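Local coordinates for beta-cardiotoxin OH-27 (Ophiophagus hannah, PDB 3PLC), which is a three-finger toxin of king cobra venom, an all-beta, disulfide-rich protein that, as its name implies, probably acts on the heart, at residues I43-S48 and V53-T58. Residues are numbered along the deposited sequence; the frame is centred on the assembly and turned at random.
Sequences ICPKSS and VLCCDT
C44 and C55 are joined by a disulfide, with SG of C44 2.0 Å from SG of C55 and a torsion of 74° about the S–S bond. The sulfur of C44 lies anti to its own backbone N (chi1 176°), which carries it straight across to the strand, where that of C55, standing beside its own backbone N and anti to the carbonyl carbon (chi1 -47°), meets it. Cysteine suits both places because the two sulfurs can meet; with no backbone pairing between these segments, the covalent bond does the fastening. The same sulfur of C44 also rests 4.0 Å from CG1 of V53.

Next comes P45, a rigid ring at home in an extended loop. Its CD reaches to 4.1 Å from CG1 of V53, the two side chains crossing at roughly a right angle. Branched at CB, V53 suits a strand and takes O of P45 between its methyls, 3.4 Å from each of CG1 and CG2. K46 sets off from the backbone away from the strand and contributes its carbonyl O, 3.7 Å from CG2 of V53. Serine is small enough where the CA atoms of S47 and V53 are 5.1 Å apart, and its polarity suits the exposed surface; OG of S47 lies 3.7 Å from CB of V53.

The C44–C55 disulfide closes the base of the third finger of the three-finger fold, whose tip lies in the four residues linking the segments. Strand 53-56 is an edge of the three-stranded antiparallel sheet, bonded through the backbones of L54 and C56 to K24 and C22 of the central strand 21-25, on which P45 and V53 both touch M25.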
loop_
_atom_site.group_PDB
_atom_site.type_symbol
_atom_site.label_atom_id
_atom_site.label_comp_id
_atom_site.label_asym_id
_atom_site.label_seq_id
_atom_site.Cartn_x
_atom_site.Cartn_y
_atom_site.Cartn_z
ATOM N N ILE A 43 4.543 7.003 5.570
ATOM C CA ILE A 43 3.482 7.523 6.423
ATOM C C ILE A 43 2.118 7.295 5.748
ATOM O O ILE A 43 2.002 7.344 4.524
ATOM C CB ILE A 43 3.711 9.018 6.773
ATOM C CG1 ILE A 43 5.063 9.184 7.482
ATOM C CG2 ILE A 43 2.576 9.553 7.656
ATOM C CD1 ILE A 43 5.903 10.307 6.939
ATOM N N CYS A 44 1.103 7.009 6.555
ATOM C CA CYS A 44 -0.221 6.694 6.050
ATOM C C CYS A 44 -0.968 7.972 5.643
ATOM O O CYS A 44 -1.355 8.772 6.496
ATOM C CB CYS A 44 -1.007 5.878 7.084
ATOM S SG CYS A 44 -2.728 5.503 6.619
ATOM N N PRO A 45 -1.160 8.176 4.332
ATOM C CA PRO A 45 -1.826 9.400 3.877
ATOM C C PRO A 45 -3.264 9.493 4.369
ATOM O O PRO A 45 -3.956 8.488 4.466
ATOM C CB PRO A 45 -1.783 9.277 2.355
ATOM C CG PRO A 45 -0.636 8.327 2.093
ATOM C CD PRO A 45 -0.737 7.334 3.203
ATOM N N LYS A 46 -3.690 10.703 4.698
ATOM C CA LYS A 46 -5.049 10.958 5.159
ATOM C C LYS A 46 -6.056 10.528 4.091
ATOM O O LYS A 46 -5.847 10.755 2.902
ATOM C CB LYS A 46 -5.200 12.454 5.485
ATOM C CG LYS A 46 -6.466 12.835 6.259
ATOM C CD LYS A 46 -6.245 14.038 7.195
ATOM C CE LYS A 46 -5.743 13.608 8.588
ATOM N NZ LYS A 46 -4.349 13.054 8.597
ATOM N N SER A 47 -7.136 9.883 4.521
ATOM C CA SER A 47 -8.267 9.582 3.642
ATOM C C SER A 47 -9.007 10.869 3.265
ATOM O O SER A 47 -8.866 11.896 3.938
ATOM C CB SER A 47 -9.220 8.605 4.328
ATOM O OG SER A 47 -8.499 7.494 4.828
ATOM N N SER A 48 -9.796 10.810 2.194
ATOM C CA SER A 48 -10.481 11.995 1.698
ATOM C C SER A 48 -11.890 11.694 1.180
ATOM O O SER A 48 -12.350 10.546 1.199
ATOM C CB SER A 48 -9.641 12.675 0.609
ATOM O OG SER A 48 -9.974 12.168 -0.697
ATOM N N VAL A 53 -8.066 5.443 1.912
ATOM C CA VAL A 53 -6.742 4.906 2.243
ATOM C C VAL A 53 -6.823 3.781 3.268
ATOM O O VAL A 53 -7.236 4.014 4.404
ATOM C CB VAL A 53 -5.807 6.013 2.804
ATOM C CG1 VAL A 53 -4.395 5.471 2.986
ATOM C CG2 VAL A 53 -5.780 7.243 1.894
ATOM N N LEU A 54 -6.443 2.570 2.865
ATOM C CA LEU A 54 -6.146 1.500 3.815
ATOM C C LEU A 54 -4.641 1.385 3.994
ATOM O O LEU A 54 -3.900 1.358 3.004
ATOM C CB LEU A 54 -6.748 0.159 3.366
ATOM C CG LEU A 54 -6.533 -1.095 4.258
ATOM C CD1 LEU A 54 -7.844 -1.831 4.565
ATOM C CD2 LEU A 54 -5.516 -2.069 3.631
ATOM N N CYS A 55 -4.190 1.354 5.250
ATOM C CA CYS A 55 -2.755 1.266 5.578
ATOM C C CYS A 55 -2.587 0.218 6.625
ATOM O O CYS A 55 -3.329 0.201 7.613
ATOM C CB CYS A 55 -2.167 2.572 6.140
ATOM S SG CYS A 55 -2.588 4.005 5.239
ATOM N N CYS A 56 -1.582 -0.629 6.405
ATOM C CA CYS A 56 -1.305 -1.754 7.263
ATOM C C CYS A 56 0.200 -1.903 7.317
ATOM O O CYS A 56 0.898 -1.294 6.513
ATOM C CB CYS A 56 -2.002 -2.990 6.713
ATOM S SG CYS A 56 -1.752 -3.332 4.946
ATOM N N ASP A 57 0.711 -2.685 8.257
ATOM C CA ASP A 57 2.149 -2.730 8.502
ATOM C C ASP A 57 2.812 -4.122 8.464
ATOM O O ASP A 57 3.847 -4.347 9.108
ATOM C CB ASP A 57 2.472 -2.006 9.825
ATOM C CG ASP A 57 1.832 -2.664 11.031
ATOM O OD1 ASP A 57 1.633 -3.891 11.011
ATOM O OD2 ASP A 57 1.544 -1.948 12.015
ATOM N N THR A 58 2.235 -5.044 7.699
ATOM C CA THR A 58 2.782 -6.406 7.554
ATOM C C THR A 58 2.777 -6.803 6.081
ATOM O O THR A 58 1.962 -6.298 5.309
ATOM C CB THR A 58 1.943 -7.448 8.332
ATOM O OG1 THR A 58 0.608 -7.474 7.798
ATOM C CG2 THR A 58 1.901 -7.144 9.847
#